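Berberine bridge enzyme-like 28 (Arabidopsis thaliana, PDB 5D79) is a secreted flavoprotein oxidoreductase of the berberine bridge enzyme family that binds FAD and takes part in the plant's adaptation to salt stress. Local coordinates at residues A266-I270 against H299-T303; E412-P418 against Y499-N503; V430-R434 against Y447-V451. All coordinates share one frame; numbering follows the deposited sequence.

Overall arrangement
Contacts 1 and 3 both lay a helix on the antiparallel seven-stranded sheet of this flavoenzyme, through strands 298-306 and 425-434 respectively; their centres are 22 Å apart and their nearest atoms about 11 Å. Contact 2 uses no strand. It ties the loop before strand 425-434 to the end of helix 488-500, with its centre 31 Å from that of contact 1 and 29 Å from that of contact 3. The chain between the two segments of contact 2 contains the whole of contact 3. The flavin is closest to contact 3, where the Y432 side chain comes within about 4 Å of FAD, while F417 in contact 2 stays about 8 Å away.

Contact 1. Residues A266-I270 against H299-T303; sequences AVRII and HALFT
The ring of F302 reaches from strand 298-306 to helix 263-276 and meets two isoleucines at its far end. CZ of F302 lies 3.4 Å from CG2 of I269, which approaches the ring at a slant, and 3.9 Å from CG1 of I270, which sits at the ring edge near its plane. In I269 the touching methyl stands opposite the backbone N across the CA-CB bond (chi1 -70° for CG1), and this directs CG2 at the phenylalanine. Here the packing is tight, and a long flat side chain suits the place because it must bridge a gap of 9.5 Å between the local axes. Where A266 faces A300 the backbones are nearest, their CA atoms 6.2 Å apart and their CB atoms 3.9 Å, and small methyls are what such a spacing accepts. CD1 of I270 also reaches CB of A300, at 4.1 Å, joining the two patches. The contact itself is buried; solvent is met behind it, at the exposed R268 of the helix, a fitting place for a charge. V267 instead turns its methyls to helix 378-388. No hydrogen bond crosses the interface, and the side chains that meet are all apolar: a helix covers one face of the seven-stranded antiparallel sheet, the alpha+beta arrangement of the substrate-binding domain in berberine bridge enzyme relatives.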
loop_
_atom_site.group_PDB
_atom_site.type_symbol
_atom_site.label_atom_id
_atom_site.label_comp_id
_atom_site.label_asym_id
_atom_site.label_seq_id
_atom_site.Cartn_x
_atom_site.Cartn_y
_atom_site.Cartn_z
ATOM N N ALA A 266 3.245 -29.480 -2.037
ATOM C CA ALA A 266 3.221 -28.040 -1.762
ATOM C C ALA A 266 2.637 -27.695 -0.389
ATOM O O ALA A 266 3.105 -26.768 0.271
ATOM C CB ALA A 266 2.447 -27.319 -2.842
ATOM N N VAL A 267 1.609 -28.432 0.025
ATOM C CA VAL A 267 0.976 -28.229 1.327
ATOM C C VAL A 267 1.981 -28.584 2.420
ATOM O O VAL A 267 2.088 -27.895 3.435
ATOM C CB VAL A 267 -0.322 -29.074 1.475
ATOM C CG1 VAL A 267 -0.806 -29.099 2.921
ATOM C CG2 VAL A 267 -1.425 -28.549 0.560
ATOM N N ARG A 268 2.726 -29.657 2.182
ATOM C CA ARG A 268 3.799 -30.107 3.067
ATOM C C ARG A 268 4.847 -29.013 3.314
ATOM O O ARG A 268 5.273 -28.770 4.450
ATOM C CB ARG A 268 4.451 -31.342 2.451
ATOM C CG ARG A 268 5.527 -32.006 3.276
ATOM C CD ARG A 268 6.153 -33.161 2.486
ATOM N NE ARG A 268 6.670 -32.701 1.199
ATOM C CZ ARG A 268 7.860 -32.137 1.040
ATOM N NH1 ARG A 268 8.665 -31.971 2.083
ATOM N NH2 ARG A 268 8.250 -31.738 -0.159
ATOM N N ILE A 269 5.235 -28.358 2.226
ATOM C CA ILE A 269 6.256 -27.317 2.208
ATOM C C ILE A 269 5.748 -26.007 2.823
ATOM O O ILE A 269 6.479 -25.297 3.519
ATOM C CB ILE A 269 6.734 -27.079 0.753
ATOM C CG1 ILE A 269 7.533 -28.290 0.263
ATOM C CG2 ILE A 269 7.533 -25.796 0.629
ATOM C CD1 ILE A 269 7.740 -28.307 -1.209
ATOM N N ILE A 270 4.483 -25.695 2.567
ATOM C CA ILE A 270 3.864 -24.509 3.148
ATOM C C ILE A 270 3.786 -24.629 4.682
ATOM O O ILE A 270 4.067 -23.667 5.402
ATOM C CB ILE A 270 2.457 -24.269 2.538
ATOM C CG1 ILE A 270 2.583 -23.852 1.052
ATOM C CG2 ILE A 270 1.706 -23.220 3.339
ATOM C CD1 ILE A 270 1.346 -24.117 0.168
ATOM N N HIS A 299 -1.023 -23.669 -8.167
ATOM C CA HIS A 299 0.309 -24.036 -7.753
ATOM C C HIS A 299 0.743 -23.128 -6.610
ATOM O O HIS A 299 0.120 -22.096 -6.380
ATOM C CB HIS A 299 1.282 -23.972 -8.943
ATOM C CG HIS A 299 1.669 -22.585 -9.369
ATOM N ND1 HIS A 299 2.705 -22.350 -10.246
ATOM C CD2 HIS A 299 1.170 -21.366 -9.048
ATOM C CE1 HIS A 299 2.833 -21.050 -10.442
ATOM N NE2 HIS A 299 1.916 -20.429 -9.723
ATOM N N ALA A 300 1.785 -23.540 -5.886
ATOM C CA ALA A 300 2.447 -22.709 -4.884
ATOM C C ALA A 300 3.733 -22.149 -5.459
ATOM O O ALA A 300 4.610 -22.898 -5.879
ATOM C CB ALA A 300 2.743 -23.495 -3.620
ATOM N N LEU A 301 3.835 -20.828 -5.468
ATOM C CA LEU A 301 5.010 -20.137 -5.962
ATOM C C LEU A 301 5.824 -19.562 -4.793
ATOM O O LEU A 301 5.391 -18.635 -4.118
ATOM C CB LEU A 301 4.588 -19.031 -6.928
ATOM C CG LEU A 301 5.593 -18.534 -7.959
ATOM C CD1 LEU A 301 5.913 -19.638 -8.971
ATOM C CD2 LEU A 301 5.046 -17.286 -8.642
ATOM N N PHE A 302 6.997 -20.135 -4.558
ATOM C CA PHE A 302 7.921 -19.636 -3.556
ATOM C C PHE A 302 8.991 -18.764 -4.196
ATOM O O PHE A 302 9.856 -19.254 -4.921
ATOM C CB PHE A 302 8.563 -20.793 -2.818
ATOM C CG PHE A 302 7.576 -21.757 -2.261
ATOM C CD1 PHE A 302 7.017 -21.545 -1.009
ATOM C CD2 PHE A 302 7.183 -22.866 -2.991
ATOM C CE1 PHE A 302 6.090 -22.432 -0.489
ATOM C CE2 PHE A 302 6.257 -23.750 -2.479
ATOM C CZ PHE A 302 5.709 -23.536 -1.227
ATOM N N THR A 303 8.917 -17.465 -3.933
ATOM C CA THR A 303 9.872 -16.507 -4.466
ATOM C C THR A 303 10.550 -15.775 -3.319
ATOM O O THR A 303 9.989 -15.625 -2.230
ATOM C CB THR A 303 9.202 -15.494 -5.399
ATOM O OG1 THR A 303 8.144 -14.834 -4.698
ATOM C CG2 THR A 303 8.632 -16.204 -6.581
#

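Contact 2. Residues E412-P418 against Y499-N503; sequences EYETPFP and YFKNN
Between helices 488-500 and 504-514 the chain makes a short connection, within the berberine-like family region, and here residues 499-503 receive the loop 412-418. N503 binds the loop through its amide. Its ND2 donates to O of E412 at 3.0 Å, nearly straight (N-H...O 170°) and with the acceptor in the amide plane. A second bond, from ND2 of N503 to O of P416, is unusually short at 2.6 Å and oblique in its approach, so its strength is doubtful. In both bonds the nitrogen stands above the carbonyl plane of its acceptor. A short amide suits this buried place because its two N-H groups can serve carbonyls four residues apart.

The side chain of E412 makes a second set of bonds, to N502. Its CG lies opposite the backbone N (chi1 177°) and the chain beyond is extended, which carries the carboxylate to N502. OE1 offers its syn lone pair to ND2 of N502 at 2.9 Å, with the carboxylate and amide planes 74° apart; OE2 is met from above its plane by the backbone N of N502 at 3.2 Å. K501, the first residue to leave helical phi/psi, has positive phi, and the chain beyond it presents N502 to E412.

P418 lies along this turn: its CD is 3.2 Å from O of Y499 and its CB 3.2 Å from O of F500. F500 and P416 meet more lightly, and both side chains rest on L507 of helix 504-514. W226 of helix 222-227 flanks N503 and P416. Two N-H groups of N502 thus hold one carboxylate, which probably favours its ionised form, while the amide of N503 serves backbone carbonyls of the loop.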
loop_
_atom_site.group_PDB
_atom_site.type_symbol
_atom_site.label_atom_id
_atom_site.label_comp_id
_atom_site.label_asym_id
_atom_site.label_seq_id
_atom_site.Cartn_x
_atom_site.Cartn_y
_atom_site.Cartn_z
ATOM N N GLU A 412 5.389 -2.174 18.749
ATOM C CA GLU A 412 4.117 -1.683 18.210
ATOM C C GLU A 412 4.013 -0.145 18.199
ATOM O O GLU A 412 3.594 0.444 17.196
ATOM C CB GLU A 412 2.956 -2.277 19.018
ATOM C CG GLU A 412 1.573 -1.793 18.597
ATOM C CD GLU A 412 0.478 -2.251 19.542
ATOM O OE1 GLU A 412 0.751 -2.360 20.761
ATOM O OE2 GLU A 412 -0.651 -2.508 19.064
ATOM N N TYR A 413 4.423 0.484 19.310
ATOM C CA TYR A 413 4.257 1.918 19.552
ATOM C C TYR A 413 5.118 2.827 18.671
ATOM O O TYR A 413 4.874 4.023 18.599
ATOM C CB TYR A 413 4.562 2.227 21.028
ATOM C CG TYR A 413 6.051 2.407 21.313
ATOM C CD1 TYR A 413 6.858 1.319 21.638
ATOM C CD2 TYR A 413 6.648 3.670 21.256
ATOM C CE1 TYR A 413 8.210 1.485 21.877
ATOM C CE2 TYR A 413 8.000 3.836 21.492
ATOM C CZ TYR A 413 8.771 2.743 21.800
ATOM O OH TYR A 413 10.108 2.917 22.034
ATOM N N GLU A 414 6.131 2.278 18.016
ATOM C CA GLU A 414 7.121 3.108 17.331
ATOM C C GLU A 414 6.572 3.909 16.158
ATOM O O GLU A 414 6.939 5.063 15.978
ATOM C CB GLU A 414 8.288 2.247 16.854
ATOM C CG GLU A 414 9.134 1.725 18.013
ATOM C CD GLU A 414 10.371 0.983 17.556
ATOM O OE1 GLU A 414 10.621 -0.136 18.065
ATOM O OE2 GLU A 414 11.087 1.525 16.689
ATOM N N THR A 415 5.730 3.289 15.341
ATOM C CA THR A 415 5.012 3.992 14.283
ATOM C C THR A 415 3.573 3.509 14.356
ATOM O O THR A 415 3.303 2.479 14.974
ATOM C CB THR A 415 5.615 3.734 12.876
ATOM O OG1 THR A 415 5.337 2.394 12.465
ATOM C CG2 THR A 415 7.122 3.967 12.858
ATOM N N PRO A 416 2.633 4.249 13.753
ATOM C CA PRO A 416 1.227 3.835 13.861
ATOM C C PRO A 416 0.937 2.389 13.414
ATOM O O PRO A 416 0.064 1.757 14.023
ATOM C CB PRO A 416 0.503 4.844 12.967
ATOM C CG PRO A 416 1.328 6.089 13.105
ATOM C CD PRO A 416 2.764 5.596 13.173
ATOM N N PHE A 417 1.649 1.878 12.408
ATOM C CA PHE A 417 1.527 0.475 12.007
ATOM C C PHE A 417 1.797 -0.443 13.212
ATOM O O PHE A 417 2.893 -0.429 13.784
ATOM C CB PHE A 417 2.492 0.165 10.851
ATOM C CG PHE A 417 2.417 -1.248 10.361
ATOM C CD1 PHE A 417 3.144 -2.255 10.988
ATOM C CD2 PHE A 417 1.623 -1.572 9.272
ATOM C CE1 PHE A 417 3.077 -3.560 10.548
ATOM C CE2 PHE A 417 1.554 -2.876 8.816
ATOM C CZ PHE A 417 2.286 -3.877 9.459
ATOM N N PRO A 418 0.791 -1.236 13.611
ATOM C CA PRO A 418 0.880 -1.939 14.891
ATOM C C PRO A 418 1.374 -3.384 14.821
ATOM O O PRO A 418 1.677 -3.977 15.857
ATOM C CB PRO A 418 -0.571 -1.920 15.363
ATOM C CG PRO A 418 -1.323 -2.142 14.098
ATOM C CD PRO A 418 -0.574 -1.310 13.061
ATOM N N TYR A 499 -7.038 -1.802 12.142
ATOM C CA TYR A 499 -5.924 -1.247 11.393
ATOM C C TYR A 499 -4.730 -0.892 12.277
ATOM O O TYR A 499 -3.586 -1.090 11.881
ATOM C CB TYR A 499 -6.364 0.017 10.668
ATOM C CG TYR A 499 -7.252 -0.139 9.461
ATOM C CD1 TYR A 499 -7.063 -1.165 8.541
ATOM C CD2 TYR A 499 -8.253 0.795 9.205
ATOM C CE1 TYR A 499 -7.880 -1.269 7.406
ATOM C CE2 TYR A 499 -9.063 0.700 8.075
ATOM C CZ TYR A 499 -8.872 -0.326 7.183
ATOM O OH TYR A 499 -9.686 -0.401 6.084
ATOM N N PHE A 500 -5.000 -0.339 13.463
ATOM C CA PHE A 500 -3.955 0.289 14.261
ATOM C C PHE A 500 -3.771 -0.260 15.671
ATOM O O PHE A 500 -2.845 0.158 16.371
ATOM C CB PHE A 500 -4.228 1.782 14.353
ATOM C CG PHE A 500 -4.283 2.455 13.021
ATOM C CD1 PHE A 500 -3.152 2.525 12.228
ATOM C CD2 PHE A 500 -5.455 3.019 12.562
ATOM C CE1 PHE A 500 -3.186 3.139 11.009
ATOM C CE2 PHE A 500 -5.491 3.639 11.337
ATOM C CZ PHE A 500 -4.350 3.698 10.559
ATOM N N LYS A 501 -4.650 -1.179 16.078
ATOM C CA LYS A 501 -4.627 -1.813 17.407
ATOM C C LYS A 501 -4.439 -0.810 18.554
ATOM O O LYS A 501 -5.237 0.111 18.695
ATOM C CB LYS A 501 -3.552 -2.901 17.456
ATOM C CG LYS A 501 -3.806 -4.018 16.446
ATOM C CD LYS A 501 -3.224 -5.343 16.909
ATOM C CE LYS A 501 -3.919 -6.507 16.229
ATOM N NZ LYS A 501 -3.037 -7.702 16.157
ATOM N N ASN A 502 -3.399 -0.973 19.366
ATOM C CA ASN A 502 -3.217 -0.101 20.533
ATOM C C ASN A 502 -2.772 1.315 20.173
ATOM O O ASN A 502 -2.738 2.202 21.025
ATOM C CB ASN A 502 -2.218 -0.724 21.505
ATOM C CG ASN A 502 -2.663 -2.087 21.985
ATOM O OD1 ASN A 502 -3.813 -2.268 22.362
ATOM N ND2 ASN A 502 -1.763 -3.061 21.943
ATOM N N ASN A 503 -2.441 1.523 18.903
ATOM C CA ASN A 503 -2.022 2.832 18.421
ATOM C C ASN A 503 -3.192 3.746 18.090
ATOM O O ASN A 503 -2.994 4.925 17.799
ATOM C CB ASN A 503 -1.143 2.685 17.178
ATOM C CG ASN A 503 0.264 2.220 17.499
ATOM O OD1 ASN A 503 0.784 2.453 18.603
ATOM N ND2 ASN A 503 0.906 1.586 16.523
#

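Contact 3. Residues V430-R434 against Y447-V451; sequences VAYWR and YLKWV
Y447, the first residue of segment 447-451, lays its ring against W433, where helix 441-458 packs on strand 425-434 of the large antiparallel sheet. The strand is followed directly by this helix, which packs back on it with the local axes nearly antiparallel, at 163°. Y432 turns away from the helix, and its side chain lies about 4 Å from FAD. The tyrosine ring and the five-membered ring of W433 lie nearly parallel (4°) but slid apart, with little overlap and centroids 4.5 Å apart. Because of this slip, CB of W433 comes over the face of the tyrosine, 3.6 Å from the ring centroid, in a CH-pi contact. With chi1 at 66° the CG of W433 is flanked by both backbone N and carbonyl carbon, and the indole lies alongside the tyrosine ring. Two flat aromatics suit this layer because their planes can run beside each other at close range, and their polar ends are satisfied nearby: Y447 OH by E437 and W433 NE1 by D438. Next, L448 reaches the outer end of the indole, its CD1 4.0 Å from CH2 of W433. W450 brings CE3 to 4.2 Å from CB of A431 at a slant, while its NE1 bonds to the carbonyl oxygen of R387. The small A431 permits this close approach of the helix. Last comes V451, whose CG2 lies 3.5 Å from CB of A431.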
loop_
_atom_site.group_PDB
_atom_site.type_symbol
_atom_site.label_atom_id
_atom_site.label_comp_id
_atom_site.label_asym_id
_atom_site.label_seq_id
_atom_site.Cartn_x
_atom_site.Cartn_y
_atom_site.Cartn_z
ATOM N N VAL A 430 -6.822 -11.710 -2.674
ATOM C CA VAL A 430 -7.207 -10.700 -3.660
ATOM C C VAL A 430 -7.664 -11.363 -4.969
ATOM O O VAL A 430 -7.031 -12.285 -5.475
ATOM C CB VAL A 430 -6.044 -9.699 -3.917
ATOM C CG1 VAL A 430 -4.748 -10.437 -4.241
ATOM C CG2 VAL A 430 -6.400 -8.691 -5.001
ATOM N N ALA A 431 -8.804 -10.926 -5.484
ATOM C CA ALA A 431 -9.289 -11.452 -6.742
ATOM C C ALA A 431 -9.211 -10.355 -7.793
ATOM O O ALA A 431 -9.661 -9.242 -7.555
ATOM C CB ALA A 431 -10.715 -11.977 -6.601
ATOM N N TYR A 432 -8.613 -10.674 -8.938
ATOM C CA TYR A 432 -8.530 -9.754 -10.063
ATOM C C TYR A 432 -9.506 -10.179 -11.148
ATOM O O TYR A 432 -9.838 -11.357 -11.275
ATOM C CB TYR A 432 -7.103 -9.704 -10.621
ATOM C CG TYR A 432 -6.106 -9.095 -9.660
ATOM C CD1 TYR A 432 -5.460 -9.872 -8.709
ATOM C CD2 TYR A 432 -5.815 -7.743 -9.704
ATOM C CE1 TYR A 432 -4.558 -9.309 -7.823
ATOM C CE2 TYR A 432 -4.914 -7.178 -8.835
ATOM C CZ TYR A 432 -4.290 -7.960 -7.890
ATOM O OH TYR A 432 -3.400 -7.381 -7.013
ATOM N N TRP A 433 -9.981 -9.213 -11.920
ATOM C CA TRP A 433 -10.820 -9.519 -13.066
ATOM C C TRP A 433 -10.685 -8.424 -14.119
ATOM O O TRP A 433 -10.293 -7.302 -13.808
ATOM C CB TRP A 433 -12.288 -9.711 -12.643
ATOM C CG TRP A 433 -13.007 -8.498 -12.099
ATOM C CD1 TRP A 433 -13.716 -7.566 -12.816
ATOM C CD2 TRP A 433 -13.137 -8.118 -10.721
ATOM N NE1 TRP A 433 -14.256 -6.621 -11.967
ATOM C CE2 TRP A 433 -13.918 -6.940 -10.680
ATOM C CE3 TRP A 433 -12.659 -8.655 -9.519
ATOM C CZ2 TRP A 433 -14.230 -6.297 -9.493
ATOM C CZ3 TRP A 433 -12.968 -8.007 -8.336
ATOM C CH2 TRP A 433 -13.745 -6.838 -8.334
ATOM N N ARG A 434 -10.995 -8.759 -15.369
ATOM C CA ARG A 434 -10.869 -7.806 -16.463
ATOM C C ARG A 434 -11.912 -6.699 -16.331
ATOM O O ARG A 434 -13.066 -6.965 -15.995
ATOM C CB ARG A 434 -11.003 -8.518 -17.813
ATOM C CG ARG A 434 -9.890 -9.510 -18.099
ATOM C CD ARG A 434 -10.024 -10.126 -19.489
ATOM N NE ARG A 434 -9.980 -9.132 -20.559
ATOM C CZ ARG A 434 -8.864 -8.692 -21.134
ATOM N NH1 ARG A 434 -7.674 -9.147 -20.750
ATOM N NH2 ARG A 434 -8.935 -7.788 -22.100
ATOM N N TYR A 447 -16.842 -12.390 -7.606
ATOM C CA TYR A 447 -15.474 -12.144 -7.164
ATOM C C TYR A 447 -15.439 -11.615 -5.729
ATOM O O TYR A 447 -14.624 -12.042 -4.902
ATOM C CB TYR A 447 -14.786 -11.146 -8.098
ATOM C CG TYR A 447 -14.695 -11.563 -9.558
ATOM C CD1 TYR A 447 -13.907 -12.639 -9.945
ATOM C CD2 TYR A 447 -15.372 -10.853 -10.556
ATOM C CE1 TYR A 447 -13.805 -13.014 -11.284
ATOM C CE2 TYR A 447 -15.273 -11.220 -11.891
ATOM C CZ TYR A 447 -14.487 -12.301 -12.245
ATOM O OH TYR A 447 -14.372 -12.683 -13.558
ATOM N N LEU A 448 -16.315 -10.661 -5.447
ATOM C CA LEU A 448 -16.498 -10.155 -4.091
ATOM C C LEU A 448 -16.839 -11.306 -3.151
ATOM O O LEU A 448 -16.185 -11.493 -2.116
ATOM C CB LEU A 448 -17.606 -9.095 -4.054
ATOM C CG LEU A 448 -17.198 -7.629 -4.200
ATOM C CD1 LEU A 448 -16.078 -7.451 -5.196
ATOM C CD2 LEU A 448 -18.387 -6.800 -4.607
ATOM N N LYS A 449 -17.861 -12.075 -3.530
ATOM C CA LYS A 449 -18.302 -13.221 -2.747
ATOM C C LYS A 449 -17.171 -14.197 -2.502
ATOM O O LYS A 449 -17.048 -14.720 -1.398
ATOM C CB LYS A 449 -19.461 -13.942 -3.434
ATOM C CG LYS A 449 -20.779 -13.164 -3.393
ATOM C CD LYS A 449 -21.934 -13.921 -4.046
ATOM C CE LYS A 449 -23.163 -13.042 -4.135
ATOM N NZ LYS A 449 -22.851 -11.734 -4.786
ATOM N N TRP A 450 -16.352 -14.434 -3.528
ATOM C CA TRP A 450 -15.210 -15.337 -3.420
ATOM C C TRP A 450 -14.239 -14.857 -2.344
ATOM O O TRP A 450 -13.829 -15.627 -1.467
ATOM C CB TRP A 450 -14.473 -15.478 -4.768
ATOM C CG TRP A 450 -13.381 -16.513 -4.681
ATOM C CD1 TRP A 450 -13.510 -17.857 -4.894
ATOM C CD2 TRP A 450 -12.008 -16.299 -4.290
ATOM N NE1 TRP A 450 -12.303 -18.488 -4.682
ATOM C CE2 TRP A 450 -11.367 -17.555 -4.307
ATOM C CE3 TRP A 450 -11.261 -15.168 -3.934
ATOM C CZ2 TRP A 450 -10.008 -17.710 -3.985
ATOM C CZ3 TRP A 450 -9.913 -15.329 -3.613
ATOM C CH2 TRP A 450 -9.304 -16.589 -3.643
ATOM N N VAL A 451 -13.882 -13.578 -2.414
ATOM C CA VAL A 451 -12.929 -12.982 -1.485
ATOM C C VAL A 451 -13.513 -12.938 -0.065
ATOM O O VAL A 451 -12.808 -13.179 0.920
ATOM C CB VAL A 451 -12.519 -11.555 -1.945
ATOM C CG1 VAL A 451 -11.597 -10.897 -0.935
ATOM C CG2 VAL A 451 -11.839 -11.608 -3.297
#